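Local structure of fiber (Bovine adenovirus 4, 4UE0) at residues T7-M17 against I21-R33. The protein forms the trimeric head domain at the end of the viral fibre, the capsid protein through which the virus probably attaches to its host cell receptor. Residues are numbered along the deposited sequence; the frame is centred on the assembly and turned at random. Where two conformers were deposited one is given.
Sequences TRQGSRVVGFM and IALGWQIIPSNIR
Trp-25 lies flat over the backbone of Gly-10, with Gly-10 N 3.4 Å above the middle of the indole and Gly-10 CA packed as a CH-pi contact 3.8 Å from the centroid of the five-membered ring. With CG held between its own backbone N and carbonyl carbon (chi1 61°), the indole swings across to the neighbouring strand, where Gly-10, having no side chain, lets its backbone lie close against the ring (Trp-25 NE1 to Gly-10 CA 3.5 Å). Further along this face, Val-14 CB meets Ile-21 CG1 at 3.7 Å. Towards the other end, Ile-27 CD1 sits against one face of the Arg-8 guanidinium, over its centre, 3.7 Å from Arg-8 CZ.

Four antiparallel hydrogen-bonded pairs, Arg-8 with Ile-27 through Val-14 with Ile-21, zip the hairpin together; the straightest bond runs from Val-14 N to Ile-21 O (2.8 Å, 179°). At the indole edge a water lying in the ring plane accepts from Trp-25 NE1 (2.8 Å) and donates to Ser-11 O. The end of Arg-12 leads off to Asp-57 and the carbonyl of Gln-55, with NE making a weak bond to Val-13 O.

Strand 8-16 borders its four-stranded sheet within the chain, and strand 19-29 pairs on its other side with strand 34-40. Phe-54 of strand 51-55 and Leu-60 of helix 58-61 pack against the Leu-23 face, whereas on the opposite face Ser-11 OG bonds Arg-33 of a second subunit, placing this hairpin at the trimer interface.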
ATOM      1  N   THR A   7      -2.376 -11.696 -18.196  1.00 38.62           N
ATOM      2  CA  THR A   7      -1.748 -11.617 -16.817  1.00 36.79           C
ATOM      3  C   THR A   7      -1.743 -12.977 -16.137  1.00 37.86           C
ATOM      4  O   THR A   7      -2.664 -13.804 -16.301  1.00 45.83           O
ATOM      5  CB  THR A   7      -2.376 -10.555 -15.841  1.00 40.79           C
ATOM      6  OG1 THR A   7      -3.519 -11.082 -15.157  1.00 51.96           O
ATOM      7  CG2 THR A   7      -2.765  -9.265 -16.567  1.00 42.57           C
ATOM      8  N   ARG A   8      -0.677 -13.183 -15.378  1.00 36.28           N
ATOM      9  CA  ARG A   8      -0.424 -14.421 -14.676  1.00 32.90           C
ATOM     10  C   ARG A   8      -0.390 -14.089 -13.205  1.00 33.00           C
ATOM     11  O   ARG A   8       0.160 -13.052 -12.841  1.00 32.31           O
ATOM     12  CB  ARG A   8       0.950 -14.960 -15.068  1.00 30.18           C
ATOM     13  CG  ARG A   8       1.249 -14.871 -16.549  1.00 34.37           C
ATOM     14  CD  ARG A   8       2.485 -15.691 -16.852  1.00 38.38           C
ATOM     15  NE  ARG A   8       3.554 -14.891 -17.432  1.00 48.82           N
ATOM     16  CZ  ARG A   8       4.852 -15.147 -17.276  1.00 45.39           C
ATOM     17  NH1 ARG A   8       5.262 -16.191 -16.543  1.00 44.44           N
ATOM     18  NH2 ARG A   8       5.751 -14.338 -17.846  1.00 57.86           N
ATOM     19  N   GLN A   9      -0.932 -14.970 -12.359  1.00 30.60           N
ATOM     20  CA  GLN A   9      -0.887 -14.719 -10.918  1.00 27.28           C
ATOM     21  C   GLN A   9      -0.929 -16.004 -10.101  1.00 28.13           C
ATOM     22  O   GLN A   9      -1.286 -17.077 -10.624  1.00 37.44           O
ATOM     23  CB  GLN A   9      -2.033 -13.803 -10.501  1.00 33.44           C
ATOM     24  CG  GLN A   9      -3.407 -14.267 -10.952  1.00 41.42           C
ATOM     25  CD  GLN A   9      -4.477 -13.209 -10.738  1.00 62.42           C
ATOM     26  OE1 GLN A   9      -4.291 -12.245  -9.984  1.00 72.82           O
ATOM     27  NE2 GLN A   9      -5.616 -13.386 -11.403  1.00 94.97           N
ATOM     28  N   GLY A  10      -0.583 -15.897  -8.818  1.00 27.81           N
ATOM     29  CA  GLY A  10      -0.610 -17.065  -7.937  1.00 25.98           C
ATOM     30  C   GLY A  10      -0.404 -16.695  -6.494  1.00 22.82           C
ATOM     31  O   GLY A  10      -0.270 -15.525  -6.153  1.00 23.29           O
ATOM     32  N   SER A  11      -0.386 -17.727  -5.666  1.00 23.50           N
ATOM     33  CA  SER A  11      -0.212 -17.593  -4.242  1.00 22.19           C
ATOM     34  C   SER A  11       0.718 -18.659  -3.697  1.00 20.24           C
ATOM     35  O   SER A  11       0.881 -19.736  -4.292  1.00 24.63           O
ATOM     36  CB  SER A  11      -1.551 -17.722  -3.509  1.00 31.59           C
ATOM     37  OG  SER A  11      -2.400 -16.657  -3.831  1.00 35.09           O
ATOM     38  N   ARG A  12       1.262 -18.350  -2.522  1.00 19.23           N
ATOM     39  CA  ARG A  12       2.096 -19.284  -1.783  1.00 21.05           C
ATOM     40  C   ARG A  12       1.940 -18.978  -0.306  1.00 19.14           C
ATOM     41  O   ARG A  12       2.172 -17.854   0.140  1.00 20.12           O
ATOM     42  CB  ARG A  12       3.554 -19.106  -2.203  1.00 23.37           C
ATOM     43  CG  ARG A  12       4.587 -19.816  -1.348  1.00 22.81           C
ATOM     44  CD  ARG A  12       4.341 -21.320  -1.317  1.00 25.42           C
ATOM     45  NE  ARG A  12       5.277 -21.962  -0.404  1.00 28.13           N
ATOM     46  CZ  ARG A  12       6.554 -22.201  -0.692  1.00 26.20           C
ATOM     47  NH1 ARG A  12       7.055 -21.903  -1.891  1.00 29.07           N
ATOM     48  NH2 ARG A  12       7.336 -22.739   0.230  1.00 32.38           N
ATOM     49  N   VAL A  13       1.544 -19.988   0.446  1.00 20.07           N
ATOM     50  CA  VAL A  13       1.534 -19.923   1.874  1.00 17.37           C
ATOM     51  C   VAL A  13       2.865 -20.491   2.352  1.00 17.71           C
ATOM     52  O   VAL A  13       3.298 -21.540   1.856  1.00 20.86           O
ATOM     53  CB  VAL A  13       0.327 -20.691   2.419  1.00 23.53           C
ATOM     54  CG1 VAL A  13       0.427 -20.829   3.915  1.00 27.11           C
ATOM     55  CG2 VAL A  13      -0.961 -19.989   2.025  1.00 26.86           C
ATOM     56  N   VAL A  14       3.534 -19.785   3.254  1.00 16.71           N
ATOM     57  CA  VAL A  14       4.818 -20.228   3.796  1.00 16.68           C
ATOM     58  C   VAL A  14       4.690 -20.404   5.296  1.00 15.79           C
ATOM     59  O   VAL A  14       4.397 -19.444   6.006  1.00 17.24           O
ATOM     60  CB  VAL A  14       5.908 -19.175   3.519  1.00 18.36           C
ATOM     61  CG1 VAL A  14       7.260 -19.613   4.076  1.00 18.66           C
ATOM     62  CG2 VAL A  14       6.026 -18.913   2.030  1.00 19.41           C
ATOM     63  N   GLY A  15       4.940 -21.618   5.775  1.00 17.21           N
ATOM     64  CA  GLY A  15       5.137 -21.837   7.199  1.00 17.17           C
ATOM     65  C   GLY A  15       6.584 -21.539   7.557  1.00 17.47           C
ATOM     66  O   GLY A  15       7.501 -22.101   6.973  1.00 21.89           O
ATOM     67  N   PHE A  16       6.802 -20.631   8.495  1.00 17.79           N
ATOM     68  CA  PHE A  16       8.149 -20.258   8.893  1.00 16.09           C
ATOM     69  C   PHE A  16       8.166 -20.183  10.393  1.00 14.69           C
ATOM     70  O   PHE A  16       7.402 -19.443  10.994  1.00 14.87           O
ATOM     71  CB  PHE A  16       8.573 -18.918   8.314  1.00 15.43           C
ATOM     72  CG  PHE A  16      10.022 -18.604   8.546  1.00 14.14           C
ATOM     73  CD1 PHE A  16      10.991 -19.204   7.780  1.00 16.25           C
ATOM     74  CD2 PHE A  16      10.405 -17.734   9.529  1.00 14.53           C
ATOM     75  CE1 PHE A  16      12.326 -18.952   8.001  1.00 15.07           C
ATOM     76  CE2 PHE A  16      11.742 -17.468   9.754  1.00 13.35           C
ATOM     77  CZ  PHE A  16      12.718 -18.091   8.960  1.00 13.68           C
ATOM     78  N   MET A  17       9.066 -21.024  10.886  0.50 17.98           N
ATOM     79  CA  MET A  17       9.033 -21.467  12.202  0.50 17.85           C
ATOM     80  C   MET A  17       7.555 -21.823  12.424  0.50 16.86           C
ATOM     81  O   MET A  17       6.976 -22.590  11.607  0.50 16.27           O
ATOM     82  CB  MET A  17       9.646 -20.377  13.070  0.50 17.68           C
ATOM     83  CG  MET A  17      11.013 -19.936  12.488  0.50 18.43           C
ATOM     84  SD  MET A  17      12.419 -21.104  12.634  0.50 19.22           S
ATOM     85  CE  MET A  17      13.464 -20.918  11.181  0.50 18.71           C
ATOM     86  N   ILE A  21       3.031 -16.967   6.684  1.00 13.98           N
ATOM     87  CA  ILE A  21       2.875 -15.790   5.852  1.00 14.73           C
ATOM     88  C   ILE A  21       2.271 -16.231   4.537  1.00 15.66           C
ATOM     89  O   ILE A  21       2.441 -17.381   4.109  1.00 18.47           O
ATOM     90  CB  ILE A  21       4.157 -15.013   5.591  1.00 16.12           C
ATOM     91  CG1 ILE A  21       5.161 -15.780   4.760  1.00 18.68           C
ATOM     92  CG2 ILE A  21       4.721 -14.511   6.875  1.00 17.75           C
ATOM     93  CD1 ILE A  21       6.203 -14.864   4.166  1.00 18.09           C
ATOM     94  N   ALA A  22       1.489 -15.344   3.932  1.00 13.88           N
ATOM     95  CA  ALA A  22       0.788 -15.681   2.697  1.00 15.50           C
ATOM     96  C   ALA A  22       1.110 -14.638   1.639  1.00 13.56           C
ATOM     97  O   ALA A  22       0.779 -13.458   1.790  1.00 14.29           O
ATOM     98  CB  ALA A  22      -0.707 -15.811   2.918  1.00 16.94           C
ATOM     99  N   LEU A  23       1.768 -15.107   0.587  1.00 14.30           N
ATOM    100  CA  LEU A  23       2.246 -14.282  -0.524  1.00 13.94           C
ATOM    101  C   LEU A  23       1.400 -14.463  -1.762  1.00 15.65           C
ATOM    102  O   LEU A  23       0.936 -15.567  -2.047  1.00 18.63           O
ATOM    103  CB  LEU A  23       3.681 -14.638  -0.858  1.00 15.77           C
ATOM    104  CG  LEU A  23       4.692 -14.500   0.277  1.00 16.34           C
ATOM    105  CD1 LEU A  23       6.019 -15.169  -0.095  1.00 18.78           C
ATOM    106  CD2 LEU A  23       4.894 -13.034   0.577  1.00 15.63           C
ATOM    107  N   GLY A  24       1.213 -13.366  -2.470  1.00 15.37           N
ATOM    108  CA  GLY A  24       0.581 -13.370  -3.776  1.00 16.26           C
ATOM    109  C   GLY A  24       1.511 -12.714  -4.749  1.00 15.90           C
ATOM    110  O   GLY A  24       2.306 -11.836  -4.387  1.00 16.63           O
ATOM    111  N   TRP A  25       1.442 -13.127  -5.993  1.00 16.70           N
ATOM    112  CA  TRP A  25       2.254 -12.524  -7.036  1.00 18.60           C
ATOM    113  C   TRP A  25       1.441 -12.372  -8.302  1.00 19.78           C
ATOM    114  O   TRP A  25       0.456 -13.114  -8.528  1.00 21.61           O
ATOM    115  CB  TRP A  25       3.523 -13.354  -7.292  1.00 21.38           C
ATOM    116  CG  TRP A  25       3.245 -14.762  -7.751  1.00 22.87           C
ATOM    117  CD1 TRP A  25       3.133 -15.897  -6.964  1.00 23.32           C
ATOM    118  CD2 TRP A  25       3.017 -15.186  -9.094  1.00 28.02           C
ATOM    119  NE1 TRP A  25       2.849 -16.982  -7.756  1.00 27.91           N
ATOM    120  CE2 TRP A  25       2.770 -16.574  -9.063  1.00 27.31           C
ATOM    121  CE3 TRP A  25       2.996 -14.527 -10.327  1.00 29.27           C
ATOM    122  CZ2 TRP A  25       2.504 -17.322 -10.234  1.00 32.55           C
ATOM    123  CZ3 TRP A  25       2.727 -15.267 -11.493  1.00 33.78           C
ATOM    124  CH2 TRP A  25       2.493 -16.647 -11.435  1.00 38.18           C
ATOM    125  N   GLN A  26       1.830 -11.378  -9.109  1.00 19.76           N
ATOM    126  CA  GLN A  26       1.197 -11.147 -10.416  0.50 20.42           C
ATOM    127  C   GLN A  26       2.237 -10.625 -11.397  1.00 19.62           C
ATOM    128  O   GLN A  26       3.169  -9.890 -11.027  1.00 20.20           O
ATOM    129  CB  GLN A  26       0.025 -10.136 -10.371  0.50 21.45           C
ATOM    130  CG  GLN A  26      -0.876 -10.148  -9.146  0.50 28.47           C
ATOM    131  CD  GLN A  26      -1.578  -8.806  -8.933  0.50 31.35           C
ATOM    132  OE1 GLN A  26      -1.741  -8.336  -7.798  0.50 30.98           O
ATOM    133  NE2 GLN A  26      -1.978  -8.172 -10.034  0.50 32.78           N
ATOM    134  N   ILE A  27       2.076 -11.023 -12.653  1.00 20.83           N
ATOM    135  CA  ILE A  27       2.820 -10.451 -13.772  1.00 21.09           C
ATOM    136  C   ILE A  27       1.759  -9.848 -14.692  1.00 23.28           C
ATOM    137  O   ILE A  27       0.862 -10.548 -15.158  1.00 24.86           O
ATOM    138  CB  ILE A  27       3.670 -11.482 -14.525  1.00 22.06           C
ATOM    139  CG1 ILE A  27       4.637 -12.135 -13.554  1.00 22.27           C
ATOM    140  CG2 ILE A  27       4.405 -10.803 -15.685  1.00 26.12           C
ATOM    141  CD1 ILE A  27       5.472 -13.248 -14.168  1.00 25.77           C
ATOM    142  N   ILE A  28       1.883  -8.554 -14.931  1.00 21.96           N
ATOM    143  CA  ILE A  28       0.972  -7.849 -15.801  1.00 22.08           C
ATOM    144  C   ILE A  28       1.753  -7.387 -17.031  1.00 23.08           C
ATOM    145  O   ILE A  28       2.486  -6.429 -16.960  1.00 23.57           O
ATOM    146  CB  ILE A  28       0.313  -6.670 -15.065  1.00 23.02           C
ATOM    147  CG1 ILE A  28      -0.406  -7.162 -13.799  1.00 24.56           C
ATOM    148  CG2 ILE A  28      -0.654  -5.955 -15.994  1.00 27.52           C
ATOM    149  CD1 ILE A  28      -0.754  -6.070 -12.823  1.00 28.86           C
ATOM    150  N   PRO A  29       1.632  -8.123 -18.149  1.00 30.01           N
ATOM    151  CA  PRO A  29       2.364  -7.762 -19.354  1.00 28.86           C
ATOM    152  C   PRO A  29       1.614  -6.727 -20.172  1.00 33.29           C
ATOM    153  O   PRO A  29       0.373  -6.712 -20.173  1.00 32.94           O
ATOM    154  CB  PRO A  29       2.475  -9.092 -20.106  1.00 34.19           C
ATOM    155  CG  PRO A  29       1.312  -9.901 -19.640  1.00 36.66           C
ATOM    156  CD  PRO A  29       0.814  -9.334 -18.336  1.00 34.32           C
ATOM    157  N   SER A  30       2.377  -5.856 -20.832  1.00 33.41           N
ATOM    158  CA  SER A  30       1.874  -4.946 -21.876  1.00 32.87           C
ATOM    159  C   SER A  30       3.015  -4.638 -22.860  1.00 37.81           C
ATOM    160  O   SER A  30       4.180  -5.035 -22.643  1.00 39.30           O
ATOM    161  CB  SER A  30       1.284  -3.649 -21.285  1.00 32.62           C
ATOM    162  OG  SER A  30       2.247  -2.616 -21.085  1.00 29.51           O
ATOM    163  N   ASN A  31       2.674  -3.935 -23.936  1.00 37.71           N
ATOM    164  CA  ASN A  31       3.669  -3.499 -24.938  1.00 35.57           C
ATOM    165  C   ASN A  31       4.381  -2.214 -24.499  1.00 37.14           C
ATOM    166  O   ASN A  31       5.281  -1.715 -25.194  1.00 40.93           O
ATOM    167  CB  ASN A  31       3.036  -3.352 -26.347  1.00 39.83           C
ATOM    168  CG  ASN A  31       1.820  -2.421 -26.377  1.00 42.38           C
ATOM    169  OD1 ASN A  31       1.521  -1.693 -25.418  1.00 54.78           O
ATOM    170  ND2 ASN A  31       1.127  -2.418 -27.509  1.00 50.77           N
ATOM    171  N   ILE A  32       3.963  -1.691 -23.341  1.00 33.68           N
ATOM    172  CA  ILE A  32       4.618  -0.550 -22.707  1.00 34.14           C
ATOM    173  C   ILE A  32       5.619  -1.058 -21.652  1.00 36.69           C
ATOM    174  O   ILE A  32       6.752  -0.555 -21.571  1.00 36.67           O
ATOM    175  CB  ILE A  32       3.588   0.390 -22.014  1.00 37.71           C
ATOM    176  CG1 ILE A  32       2.470   0.796 -22.992  1.00 42.07           C
ATOM    177  CG2 ILE A  32       4.287   1.603 -21.380  1.00 35.60           C
ATOM    178  CD1 ILE A  32       1.467   1.764 -22.394  1.00 47.07           C
ATOM    179  N   ARG A  33       5.202  -2.056 -20.860  1.00 36.85           N
ATOM    180  CA  ARG A  33       5.994  -2.524 -19.733  1.00 26.65           C
ATOM    181  C   ARG A  33       5.465  -3.872 -19.216  1.00 30.33           C
ATOM    182  O   ARG A  33       4.326  -4.263 -19.533  1.00 27.58           O
ATOM    183  CB  ARG A  33       5.936  -1.488 -18.597  1.00 27.12           C
ATOM    184  CG  ARG A  33       4.524  -1.200 -18.066  1.00 27.32           C
ATOM    185  CD  ARG A  33       4.583  -0.429 -16.737  1.00 25.93           C
ATOM    186  NE  ARG A  33       3.264  -0.044 -16.215  1.00 26.83           N
ATOM    187  CZ  ARG A  33       3.013   0.389 -14.974  1.00 23.53           C
ATOM    188  NH1 ARG A  33       3.964   0.475 -14.063  1.00 20.17           N
ATOM    189  NH2 ARG A  33       1.764   0.725 -14.632  1.00 26.54           N
TER
HETATM  190  O   HOH W   1       2.521 -19.528  -6.733  1.00 45.89           O